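Local coordinates for nonribosomal peptide synthase (Streptomyces sp. MJ635-86F5, PDB 5JJP), which activates aliphatic beta-amino acids by adenylation, probably using ATP, as a ligase of the AMP-binding (ANL) family, at residues D70-E75 against K158-E163; G276-W281 against I301-E306; P388-G393 against V417-G422. One frame throughout, in Å; residues are numbered along the deposited sequence.

Overall arrangement
The three contacts follow one another along the chain and share no helix or strand. The centre of contact 1 lies about 24 Å from that of the chain, yet most of its touching residues are buried. It joins a helix to an edge strand of a mixed five-stranded sheet. Contact 2, its centre about 14 Å from the chain's, joins the end of one strand and its following loop to the next parallel strand and buries the most surface. Contact 3 sets a loop against a strand of the antiparallel sheet and reaches solvent at V417. A carboxylate meets a backbone N-H in contacts 1 and 2, contact 2 adds backbone bonds at G276, and contact 3 is wholly apolar.

Contact 1. Residues D70-E75 against K158-E163; sequences DAYAAE and KGVTTE
The polar part of this contact is one carboxylate, that of E75, facing the backbone of V160. Both oxygens take the same amide: V160 N lies 3.3 Å from E75 OE2 and 3.4 Å from OE1. Both bonds are weak, with angles of 155° and 149° at the hydrogen. The hold is therefore forked and soft. E75 OE1 also lies 3.3 Å from V160 O, an acceptor facing an acceptor, which probably makes the OE1 bond less favourable still. The chain of E75 is extended beyond CG, and this carries the carboxylate across to the strand. Replacing E75 with an alanine would probably leave V160 N without this carboxylate and open a gap beside G159.

Helix 62-77 here runs beside strand 159-162, one of the two outermost strands of its mixed sheet. The two directions differ by only 24°, and the axes of the segments approach to 7.5 Å. T161 pairs with R154 of strand 151-156, while the amide of V160 is used by the helix.

The apolar part is made by Y72. Its ring meets V160 CG2 obliquely, at 3.9 Å from CD1, and its CE1 is 3.8 Å from G159 CA. G159 suits this place: a CB on it would run into E75 OE2 and into the carbonyl of K158. Y72 OH is hydrogen-bonded to G156 O, which fixes the far end of the ring. The ring also touches helix 95-107.

Contact 2. Residues G276-W281 against I301-E306; sequences GVPSLW and ILFSGE
E306 holds CG roughly anti to the backbone N (chi1 154°), and its extended chain carries the carboxylate past P278 to S279. In W281, CG lies anti to the carbonyl carbon (chi1 -65°), which sets the indole against I301.

The carboxylate meets the 3-10 segment 278-280. S279 N donates to E306 OE2 at 2.6 Å, nearly along the C-O axis. OE2 is modelled very tight against this residue, with S279 CB only 2.9 Å away, so the exact shortness of the bond is doubtful. S279 OG gives a weak second bond to OE1. The P278 ring and the E306 chain run alongside one another in opposed senses, with P278 CB 3.5 Å from OE2. V277 lies across E306, its CB 3.5 Å from OE1.

I301 CD1 lies over one face of the indole, towards its rim, 3.6 Å from W281 CZ2. L280 CD2 lies over the rim of the opposite face. F303 stands square to W281, and its ring edge comes to W281 NE1.

G276 N donates to L302 O at 3.1 Å, and S304 N returns a weak bond to G276 O. A side chain at G276 would collide with L280 CD2. Strands 273-276 and 300-304 are joined through helices 282-287 and 289-293, a beta-alpha-beta crossover in the six-stranded sheet.

The chemistry is thus divided. W281 NE1 is buried with no partner in the model, so the indole is held by packing alone. E306, accepting from S279 N and weakly from OG, ties the loop after strand 273-276 to the loop after strand 300-304.

Contact 3. Residues P388-G393 against V417-G422; sequences PALFSG and VVFRTG
L390 and F391 press on F419, and this is the tight part of the contact. L390 CD2 comes to 3.4 Å from F419 CB. The other branch, CD1, reaches the same CB at 3.9 Å, so the isopropyl end straddles the root of the phenylalanine. The side chains of L390 and F419 meet at a slant.

F391 turns an edge to the face of the F419 ring in an offset edge-to-face pair. The planes stand at 73°, and the centroids are 5.5 Å apart. F391 CE1 does the touching, 3.8 Å from F419 CD1. Its chi1 of 78° places CG between the backbone N and the carbonyl carbon, and this swings the ring towards the strand. F419 has CG anti to the backbone N (chi1 172°), reaching out to meet both residues. T421 CA lies over one face of the F419 ring, 3.7 Å above its plane.

The loose side is at V417. L390 CD1 is 4.5 Å from V417 O, and the side chain of V417 comes no nearer than 5.3 Å to the loop. V417 is exposed to solvent, whereas F391 and F419 are buried.

The chain runs on into T421, G422 and D423, a TGD sequence; in relatives the aspartate of this motif binds the ribose of the nucleotide. F419 pairs through its backbone with L385 of strand 381-386, and L390 also packs on L385. L405 of strand 405-407 touches both L390 and F391. E333 touches both F391 and F419, and F391 also packs on V197 and M199 of strand 196-200.

Contact 1. Residues D70-E75 against K158-E163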
ATOM      1  N   ASP A  70       0.092   3.354  20.289  1.00 17.11           N
ATOM      2  CA  ASP A  70      -0.692   4.020  21.305  1.00 17.45           C
ATOM      3  C   ASP A  70       0.125   5.153  22.005  1.00 17.53           C
ATOM      4  O   ASP A  70      -0.451   6.215  22.333  1.00 15.22           O
ATOM      5  CB  ASP A  70      -1.202   3.013  22.350  1.00 19.37           C
ATOM      6  CG  ASP A  70      -2.300   2.092  21.802  1.00 20.25           C
ATOM      7  OD1 ASP A  70      -2.858   2.380  20.752  1.00 16.40           O
ATOM      8  OD2 ASP A  70      -2.528   1.006  22.400  1.00 23.38           O
ATOM      9  N   ALA A  71       1.411   4.912  22.255  1.00 15.06           N
ATOM     10  CA  ALA A  71       2.198   5.899  22.948  1.00 15.08           C
ATOM     11  C   ALA A  71       2.373   7.095  22.051  1.00 14.98           C
ATOM     12  O   ALA A  71       2.287   8.234  22.481  1.00 17.02           O
ATOM     13  CB  ALA A  71       3.518   5.330  23.354  1.00 15.07           C
ATOM     14  N   TYR A  72       2.628   6.835  20.786  1.00 15.93           N
ATOM     15  CA  TYR A  72       2.793   7.883  19.820  1.00 14.96           C
ATOM     16  C   TYR A  72       1.521   8.707  19.723  1.00 17.22           C
ATOM     17  O   TYR A  72       1.570   9.921  19.594  1.00 16.11           O
ATOM     18  CB  TYR A  72       3.148   7.295  18.454  1.00 14.32           C
ATOM     19  CG  TYR A  72       4.601   6.890  18.230  1.00 14.22           C
ATOM     20  CD1 TYR A  72       5.559   6.933  19.270  1.00 14.57           C
ATOM     21  CD2 TYR A  72       5.000   6.435  17.020  1.00 12.85           C
ATOM     22  CE1 TYR A  72       6.883   6.560  19.062  1.00 14.42           C
ATOM     23  CE2 TYR A  72       6.297   6.029  16.816  1.00 14.32           C
ATOM     24  CZ  TYR A  72       7.249   6.081  17.841  1.00 14.19           C
ATOM     25  OH  TYR A  72       8.546   5.743  17.556  1.00 13.62           O
ATOM     26  N   ALA A  73       0.384   8.007  19.669  1.00 20.08           N
ATOM     27  CA  ALA A  73      -0.938   8.649  19.492  1.00 19.27           C
ATOM     28  C   ALA A  73      -1.247   9.590  20.621  1.00 19.88           C
ATOM     29  O   ALA A  73      -1.691  10.710  20.388  1.00 19.14           O
ATOM     30  CB  ALA A  73      -2.040   7.602  19.371  1.00 19.53           C
ATOM     31  N   ALA A  74      -0.985   9.153  21.855  1.00 20.53           N
ATOM     32  CA  ALA A  74      -1.167  10.021  23.031  1.00 21.95           C
ATOM     33  C   ALA A  74      -0.356  11.335  22.918  1.00 24.29           C
ATOM     34  O   ALA A  74      -0.896  12.414  23.132  1.00 23.38           O
ATOM     35  CB  ALA A  74      -0.783   9.277  24.311  1.00 21.63           C
ATOM     36  N   GLU A  75       0.922  11.233  22.541  1.00 25.18           N
ATOM     37  CA  GLU A  75       1.775  12.423  22.406  1.00 26.24           C
ATOM     38  C   GLU A  75       1.343  13.294  21.200  1.00 25.24           C
ATOM     39  O   GLU A  75       1.264  14.507  21.322  1.00 26.15           O
ATOM     40  CB  GLU A  75       3.233  12.020  22.301  1.00 27.87           C
ATOM     41  CG  GLU A  75       3.816  11.503  23.602  1.00 33.91           C
ATOM     42  CD  GLU A  75       5.165  10.794  23.399  1.00 45.38           C
ATOM     43  OE1 GLU A  75       6.200  11.354  23.892  1.00 48.34           O
ATOM     44  OE2 GLU A  75       5.203   9.681  22.748  1.00 45.58           O
ATOM     45  N   LYS A 158      12.129   6.451  22.030  1.00 37.33           N
ATOM     46  CA  LYS A 158      11.637   7.074  23.246  1.00 43.23           C
ATOM     47  C   LYS A 158      10.251   7.747  23.141  1.00 42.24           C
ATOM     48  O   LYS A 158       9.609   7.974  24.166  1.00 43.56           O
ATOM     49  CB  LYS A 158      12.649   8.098  23.765  1.00 52.39           C
ATOM     50  CG  LYS A 158      12.871   9.339  22.888  1.00 56.20           C
ATOM     51  CD  LYS A 158      11.688  10.319  22.764  1.00 60.84           C
ATOM     52  CE  LYS A 158      10.890  10.635  24.041  1.00 61.94           C
ATOM     53  NZ  LYS A 158      11.424  11.772  24.848  1.00 63.23           N
ATOM     54  N   GLY A 159       9.771   8.016  21.928  1.00 35.31           N
ATOM     55  CA  GLY A 159       8.471   8.646  21.744  1.00 27.90           C
ATOM     56  C   GLY A 159       8.549   9.747  20.727  1.00 27.77           C
ATOM     57  O   GLY A 159       9.456   9.754  19.878  1.00 26.10           O
ATOM     58  N   VAL A 160       7.620  10.696  20.824  1.00 27.49           N
ATOM     59  CA  VAL A 160       7.524  11.823  19.899  1.00 25.45           C
ATOM     60  C   VAL A 160       7.930  13.102  20.605  1.00 28.64           C
ATOM     61  O   VAL A 160       7.280  13.505  21.571  1.00 28.34           O
ATOM     62  CB  VAL A 160       6.088  12.021  19.445  1.00 26.45           C
ATOM     63  CG1 VAL A 160       5.954  13.282  18.628  1.00 26.38           C
ATOM     64  CG2 VAL A 160       5.585  10.785  18.662  1.00 26.30           C
ATOM     65  N   THR A 161       8.978  13.754  20.101  1.00 27.62           N
ATOM     66  CA  THR A 161       9.409  15.040  20.605  1.00 28.57           C
ATOM     67  C   THR A 161       9.151  16.109  19.539  1.00 26.82           C
ATOM     68  O   THR A 161       9.377  15.877  18.360  1.00 23.66           O
ATOM     69  CB  THR A 161      10.904  15.012  20.972  1.00 30.49           C
ATOM     70  OG1 THR A 161      11.659  14.528  19.865  1.00 28.92           O
ATOM     71  CG2 THR A 161      11.112  14.059  22.126  1.00 34.61           C
ATOM     72  N   THR A 162       8.617  17.247  19.967  1.00 25.20           N
ATOM     73  CA  THR A 162       8.146  18.265  19.048  1.00 26.85           C
ATOM     74  C   THR A 162       9.090  19.444  19.052  1.00 27.01           C
ATOM     75  O   THR A 162       9.206  20.116  20.043  1.00 28.91           O
ATOM     76  CB  THR A 162       6.739  18.749  19.450  1.00 29.59           C
ATOM     77  OG1 THR A 162       5.780  17.679  19.359  1.00 28.90           O
ATOM     78  CG2 THR A 162       6.273  19.876  18.520  1.00 33.52           C
ATOM     79  N   GLU A 163       9.725  19.719  17.921  1.00 28.86           N
ATOM     80  CA  GLU A 163      10.703  20.814  17.800  1.00 30.23           C
ATOM     81  C   GLU A 163       9.985  22.145  17.554  1.00 28.65           C
ATOM     82  O   GLU A 163      10.470  23.190  17.973  1.00 30.07           O
ATOM     83  CB  GLU A 163      11.763  20.555  16.708  1.00 32.81           C
ATOM     84  CG  GLU A 163      12.389  19.164  16.740  1.00 38.82           C
ATOM     85  CD  GLU A 163      13.297  18.894  17.953  1.00 44.36           C
ATOM     86  OE1 GLU A 163      13.700  19.850  18.635  1.00 49.21           O
ATOM     87  OE2 GLU A 163      13.603  17.702  18.216  1.00 50.05           O
TER

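Contact 2. Residues G276-W281 against I301-E306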
ATOM      1  N   GLY A 276       7.728  -6.766  -4.768  1.00 16.79           N
ATOM      2  CA  GLY A 276       8.599  -5.848  -5.484  1.00 19.85           C
ATOM      3  C   GLY A 276       8.172  -5.649  -6.917  1.00 20.36           C
ATOM      4  O   GLY A 276       7.318  -6.371  -7.403  1.00 20.65           O
ATOM      5  N   VAL A 277       8.738  -4.644  -7.582  1.00 24.49           N
ATOM      6  CA  VAL A 277       8.566  -4.497  -9.053  1.00 26.23           C
ATOM      7  C   VAL A 277       9.335  -5.614  -9.765  1.00 27.14           C
ATOM      8  O   VAL A 277      10.266  -6.146  -9.218  1.00 25.08           O
ATOM      9  CB  VAL A 277       9.022  -3.109  -9.576  1.00 28.11           C
ATOM     10  CG1 VAL A 277       8.127  -2.000  -9.002  1.00 28.81           C
ATOM     11  CG2 VAL A 277      10.482  -2.801  -9.243  1.00 27.87           C
ATOM     12  N   PRO A 278       8.920  -5.984 -10.971  1.00 30.83           N
ATOM     13  CA  PRO A 278       9.588  -7.016 -11.744  1.00 32.07           C
ATOM     14  C   PRO A 278      11.089  -6.815 -11.896  1.00 31.92           C
ATOM     15  O   PRO A 278      11.826  -7.753 -11.769  1.00 33.22           O
ATOM     16  CB  PRO A 278       8.927  -6.881 -13.121  1.00 34.16           C
ATOM     17  CG  PRO A 278       7.546  -6.428 -12.822  1.00 32.68           C
ATOM     18  CD  PRO A 278       7.708  -5.484 -11.661  1.00 32.50           C
ATOM     19  N   SER A 279      11.516  -5.590 -12.204  1.00 35.41           N
ATOM     20  CA  SER A 279      12.931  -5.256 -12.479  1.00 34.85           C
ATOM     21  C   SER A 279      13.838  -5.482 -11.300  1.00 35.23           C
ATOM     22  O   SER A 279      15.036  -5.566 -11.456  1.00 42.32           O
ATOM     23  CB  SER A 279      13.064  -3.793 -12.911  1.00 35.00           C
ATOM     24  OG  SER A 279      12.654  -2.888 -11.878  1.00 37.09           O
ATOM     25  N   LEU A 280      13.279  -5.548 -10.101  1.00 35.96           N
ATOM     26  CA  LEU A 280      14.028  -5.985  -8.930  1.00 34.44           C
ATOM     27  C   LEU A 280      14.894  -7.208  -9.233  1.00 35.42           C
ATOM     28  O   LEU A 280      16.002  -7.336  -8.716  1.00 36.04           O
ATOM     29  CB  LEU A 280      13.047  -6.327  -7.811  1.00 36.98           C
ATOM     30  CG  LEU A 280      13.595  -7.098  -6.637  1.00 37.93           C
ATOM     31  CD1 LEU A 280      14.619  -6.238  -5.919  1.00 39.04           C
ATOM     32  CD2 LEU A 280      12.463  -7.470  -5.687  1.00 40.74           C
ATOM     33  N   TRP A 281      14.347  -8.139 -10.006  1.00 33.93           N
ATOM     34  CA  TRP A 281      14.973  -9.448 -10.187  1.00 32.89           C
ATOM     35  C   TRP A 281      16.039  -9.492 -11.294  1.00 33.59           C
ATOM     36  O   TRP A 281      16.878 -10.369 -11.272  1.00 29.33           O
ATOM     37  CB  TRP A 281      13.886 -10.497 -10.463  1.00 31.80           C
ATOM     38  CG  TRP A 281      12.971 -10.687  -9.269  1.00 28.57           C
ATOM     39  CD1 TRP A 281      11.756 -10.110  -9.076  1.00 28.40           C
ATOM     40  CD2 TRP A 281      13.231 -11.461  -8.114  1.00 26.36           C
ATOM     41  NE1 TRP A 281      11.237 -10.498  -7.879  1.00 26.20           N
ATOM     42  CE2 TRP A 281      12.127 -11.334  -7.272  1.00 24.92           C
ATOM     43  CE3 TRP A 281      14.289 -12.260  -7.713  1.00 27.14           C
ATOM     44  CZ2 TRP A 281      12.059 -11.955  -6.048  1.00 25.64           C
ATOM     45  CZ3 TRP A 281      14.197 -12.913  -6.473  1.00 27.45           C
ATOM     46  CH2 TRP A 281      13.112 -12.737  -5.663  1.00 24.44           C
ATOM     47  N   ILE A 301       6.186 -14.903  -4.650  1.00 15.16           N
ATOM     48  CA  ILE A 301       6.577 -13.570  -5.082  1.00 15.94           C
ATOM     49  C   ILE A 301       5.357 -12.846  -5.622  1.00 15.95           C
ATOM     50  O   ILE A 301       4.580 -13.408  -6.397  1.00 15.05           O
ATOM     51  CB  ILE A 301       7.618 -13.630  -6.206  1.00 17.49           C
ATOM     52  CG1 ILE A 301       8.841 -14.455  -5.773  1.00 19.45           C
ATOM     53  CG2 ILE A 301       8.049 -12.231  -6.592  1.00 18.01           C
ATOM     54  CD1 ILE A 301       9.864 -14.679  -6.897  1.00 20.10           C
ATOM     55  N   LEU A 302       5.221 -11.597  -5.232  1.00 17.20           N
ATOM     56  CA  LEU A 302       4.148 -10.724  -5.686  1.00 20.02           C
ATOM     57  C   LEU A 302       4.763  -9.532  -6.401  1.00 22.89           C
ATOM     58  O   LEU A 302       5.654  -8.858  -5.819  1.00 25.08           O
ATOM     59  CB  LEU A 302       3.383 -10.267  -4.474  1.00 20.36           C
ATOM     60  CG  LEU A 302       2.248  -9.275  -4.657  1.00 23.37           C
ATOM     61  CD1 LEU A 302       1.145  -9.910  -5.468  1.00 26.55           C
ATOM     62  CD2 LEU A 302       1.665  -8.801  -3.329  1.00 24.85           C
ATOM     63  N   PHE A 303       4.426  -9.351  -7.671  1.00 24.78           N
ATOM     64  CA  PHE A 303       4.913  -8.167  -8.460  1.00 31.24           C
ATOM     65  C   PHE A 303       3.843  -7.178  -8.723  1.00 30.12           C
ATOM     66  O   PHE A 303       2.724  -7.561  -8.939  1.00 22.28           O
ATOM     67  CB  PHE A 303       5.218  -8.430  -9.930  1.00 32.60           C
ATOM     68  CG  PHE A 303       5.908  -9.652 -10.205  1.00 41.26           C
ATOM     69  CD1 PHE A 303       7.193  -9.858  -9.708  1.00 52.35           C
ATOM     70  CD2 PHE A 303       5.334 -10.577 -11.039  1.00 47.33           C
ATOM     71  CE1 PHE A 303       7.880 -11.023  -9.994  1.00 56.51           C
ATOM     72  CE2 PHE A 303       6.013 -11.736 -11.341  1.00 58.83           C
ATOM     73  CZ  PHE A 303       7.287 -11.968 -10.813  1.00 56.74           C
ATOM     74  N   SER A 304       4.264  -5.939  -8.943  1.00 38.06           N
ATOM     75  CA  SER A 304       3.382  -4.959  -9.547  1.00 41.29           C
ATOM     76  C   SER A 304       4.094  -3.748 -10.002  1.00 42.85           C
ATOM     77  O   SER A 304       5.228  -3.499  -9.624  1.00 40.48           O
ATOM     78  CB  SER A 304       2.424  -4.464  -8.489  1.00 45.60           C
ATOM     79  OG  SER A 304       3.154  -3.729  -7.534  1.00 51.69           O
ATOM     80  N   GLY A 305       3.351  -2.934 -10.745  1.00 53.42           N
ATOM     81  CA  GLY A 305       3.700  -1.526 -10.953  1.00 54.01           C
ATOM     82  C   GLY A 305       4.557  -1.312 -12.177  1.00 54.06           C
ATOM     83  O   GLY A 305       5.126  -0.219 -12.373  1.00 52.79           O
ATOM     84  N   GLU A 306       4.633  -2.344 -13.021  1.00 50.30           N
ATOM     85  CA  GLU A 306       5.580  -2.323 -14.116  1.00 51.15           C
ATOM     86  C   GLU A 306       5.362  -3.573 -14.957  1.00 53.81           C
ATOM     87  O   GLU A 306       4.993  -4.622 -14.436  1.00 59.13           O
ATOM     88  CB  GLU A 306       6.984  -2.155 -13.507  1.00 53.35           C
ATOM     89  CG  GLU A 306       8.187  -2.668 -14.260  1.00 56.44           C
ATOM     90  CD  GLU A 306       9.433  -2.657 -13.375  1.00 53.01           C
ATOM     91  OE1 GLU A 306       9.682  -1.660 -12.650  1.00 51.00           O
ATOM     92  OE2 GLU A 306      10.173  -3.661 -13.391  1.00 58.70           O
TER

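Contact 3. Residues P388-G393 against V417-G422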
ATOM      1  N   PRO A 388     -15.493  -1.197  -3.858  1.00 15.26           N
ATOM      2  CA  PRO A 388     -15.502  -0.482  -2.609  1.00 15.41           C
ATOM      3  C   PRO A 388     -14.162   0.142  -2.186  1.00 14.56           C
ATOM      4  O   PRO A 388     -14.114   0.951  -1.262  1.00 13.49           O
ATOM      5  CB  PRO A 388     -15.931  -1.573  -1.612  1.00 15.85           C
ATOM      6  CG  PRO A 388     -15.415  -2.848  -2.174  1.00 14.90           C
ATOM      7  CD  PRO A 388     -15.541  -2.661  -3.649  1.00 15.18           C
ATOM      8  N   ALA A 389     -13.088  -0.234  -2.853  1.00 15.51           N
ATOM      9  CA  ALA A 389     -11.755   0.268  -2.534  1.00 15.35           C
ATOM     10  C   ALA A 389     -11.333   1.553  -3.232  1.00 15.03           C
ATOM     11  O   ALA A 389     -10.197   2.000  -3.075  1.00 18.66           O
ATOM     12  CB  ALA A 389     -10.755  -0.825  -2.797  1.00 16.41           C
ATOM     13  N   LEU A 390     -12.234   2.223  -3.904  1.00 14.19           N
ATOM     14  CA  LEU A 390     -11.884   3.457  -4.591  1.00 14.06           C
ATOM     15  C   LEU A 390     -11.577   4.622  -3.664  1.00 13.87           C
ATOM     16  O   LEU A 390     -12.192   4.793  -2.591  1.00 11.38           O
ATOM     17  CB  LEU A 390     -12.989   3.867  -5.556  1.00 14.47           C
ATOM     18  CG  LEU A 390     -13.243   2.843  -6.681  1.00 16.12           C
ATOM     19  CD1 LEU A 390     -14.489   3.159  -7.457  1.00 16.73           C
ATOM     20  CD2 LEU A 390     -12.057   2.757  -7.621  1.00 16.49           C
ATOM     21  N   PHE A 391     -10.568   5.396  -4.109  1.00 14.20           N
ATOM     22  CA  PHE A 391     -10.237   6.701  -3.547  1.00 14.78           C
ATOM     23  C   PHE A 391     -11.468   7.603  -3.494  1.00 16.12           C
ATOM     24  O   PHE A 391     -12.485   7.314  -4.149  1.00 15.29           O
ATOM     25  CB  PHE A 391      -9.082   7.354  -4.312  1.00 14.63           C
ATOM     26  CG  PHE A 391      -9.465   7.971  -5.625  1.00 14.00           C
ATOM     27  CD1 PHE A 391     -10.110   7.227  -6.625  1.00 13.76           C
ATOM     28  CD2 PHE A 391      -9.181   9.307  -5.888  1.00 13.07           C
ATOM     29  CE1 PHE A 391     -10.438   7.810  -7.858  1.00 12.60           C
ATOM     30  CE2 PHE A 391      -9.520   9.877  -7.106  1.00 11.81           C
ATOM     31  CZ  PHE A 391     -10.165   9.140  -8.058  1.00 11.74           C
ATOM     32  N   SER A 392     -11.434   8.602  -2.622  1.00 16.18           N
ATOM     33  CA  SER A 392     -12.583   9.497  -2.432  1.00 17.31           C
ATOM     34  C   SER A 392     -12.575  10.670  -3.395  1.00 17.00           C
ATOM     35  O   SER A 392     -13.600  11.311  -3.582  1.00 15.50           O
ATOM     36  CB  SER A 392     -12.600  10.057  -1.018  1.00 18.31           C
ATOM     37  OG  SER A 392     -12.692   8.962  -0.117  1.00 21.48           O
ATOM     38  N   GLY A 393     -11.391  10.979  -3.930  1.00 17.87           N
ATOM     39  CA  GLY A 393     -11.255  12.052  -4.878  1.00 17.29           C
ATOM     40  C   GLY A 393      -9.844  12.515  -4.923  1.00 18.31           C
ATOM     41  O   GLY A 393      -8.994  12.049  -4.149  1.00 20.49           O
ATOM     42  N   VAL A 417     -20.993   5.167  -8.079  1.00 23.99           N
ATOM     43  CA  VAL A 417     -19.942   5.624  -8.985  1.00 23.86           C
ATOM     44  C   VAL A 417     -18.930   4.535  -9.302  1.00 24.69           C
ATOM     45  O   VAL A 417     -18.795   3.548  -8.592  1.00 23.21           O
ATOM     46  CB  VAL A 417     -19.157   6.843  -8.454  1.00 25.02           C
ATOM     47  CG1 VAL A 417     -20.052   8.091  -8.387  1.00 24.80           C
ATOM     48  CG2 VAL A 417     -18.504   6.533  -7.119  1.00 25.14           C
ATOM     49  N   VAL A 418     -18.215   4.757 -10.386  1.00 23.94           N
ATOM     50  CA  VAL A 418     -17.268   3.817 -10.907  1.00 27.00           C
ATOM     51  C   VAL A 418     -16.022   4.636 -11.324  1.00 25.60           C
ATOM     52  O   VAL A 418     -16.136   5.845 -11.500  1.00 24.71           O
ATOM     53  CB  VAL A 418     -18.016   3.089 -12.054  1.00 30.66           C
ATOM     54  CG1 VAL A 418     -17.296   3.156 -13.379  1.00 31.53           C
ATOM     55  CG2 VAL A 418     -18.408   1.677 -11.646  1.00 31.19           C
ATOM     56  N   PHE A 419     -14.864   3.994 -11.470  1.00 22.97           N
ATOM     57  CA  PHE A 419     -13.587   4.685 -11.724  1.00 23.90           C
ATOM     58  C   PHE A 419     -13.091   4.439 -13.147  1.00 23.46           C
ATOM     59  O   PHE A 419     -12.841   3.290 -13.537  1.00 21.92           O
ATOM     60  CB  PHE A 419     -12.524   4.175 -10.714  1.00 24.96           C
ATOM     61  CG  PHE A 419     -11.112   4.666 -10.970  1.00 23.66           C
ATOM     62  CD1 PHE A 419     -10.864   6.014 -11.190  1.00 25.56           C
ATOM     63  CD2 PHE A 419     -10.055   3.783 -10.977  1.00 23.85           C
ATOM     64  CE1 PHE A 419      -9.574   6.460 -11.408  1.00 27.26           C
ATOM     65  CE2 PHE A 419      -8.771   4.201 -11.202  1.00 23.91           C
ATOM     66  CZ  PHE A 419      -8.521   5.552 -11.411  1.00 27.10           C
ATOM     67  N   ARG A 420     -12.990   5.508 -13.929  1.00 24.14           N
ATOM     68  CA  ARG A 420     -12.371   5.414 -15.238  1.00 25.62           C
ATOM     69  C   ARG A 420     -10.882   5.409 -15.017  1.00 24.19           C
ATOM     70  O   ARG A 420     -10.330   6.441 -14.662  1.00 22.55           O
ATOM     71  CB  ARG A 420     -12.718   6.596 -16.128  1.00 29.07           C
ATOM     72  CG  ARG A 420     -14.197   6.709 -16.499  1.00 29.97           C
ATOM     73  CD  ARG A 420     -14.393   7.871 -17.446  1.00 30.26           C
ATOM     74  NE  ARG A 420     -13.637   7.677 -18.691  1.00 34.87           N
ATOM     75  CZ  ARG A 420     -13.582   8.550 -19.704  1.00 33.60           C
ATOM     76  NH1 ARG A 420     -14.253   9.694 -19.643  1.00 31.86           N
ATOM     77  NH2 ARG A 420     -12.823   8.275 -20.770  1.00 31.44           N
ATOM     78  N   THR A 421     -10.254   4.262 -15.288  1.00 22.10           N
ATOM     79  CA  THR A 421      -8.856   4.022 -14.953  1.00 22.80           C
ATOM     80  C   THR A 421      -7.862   4.719 -15.802  1.00 21.88           C
ATOM     81  O   THR A 421      -6.734   4.813 -15.429  1.00 23.76           O
ATOM     82  CB  THR A 421      -8.480   2.520 -15.097  1.00 21.14           C
ATOM     83  OG1 THR A 421      -8.708   2.080 -16.439  1.00 20.42           O
ATOM     84  CG2 THR A 421      -9.319   1.666 -14.164  1.00 21.04           C
ATOM     85  N   GLY A 422      -8.251   5.092 -17.008  1.00 24.59           N
ATOM     86  CA  GLY A 422      -7.294   5.559 -18.012  1.00 24.53           C
ATOM     87  C   GLY A 422      -6.490   4.430 -18.622  1.00 25.08           C
ATOM     88  O   GLY A 422      -5.529   4.684 -19.342  1.00 26.51           O
TER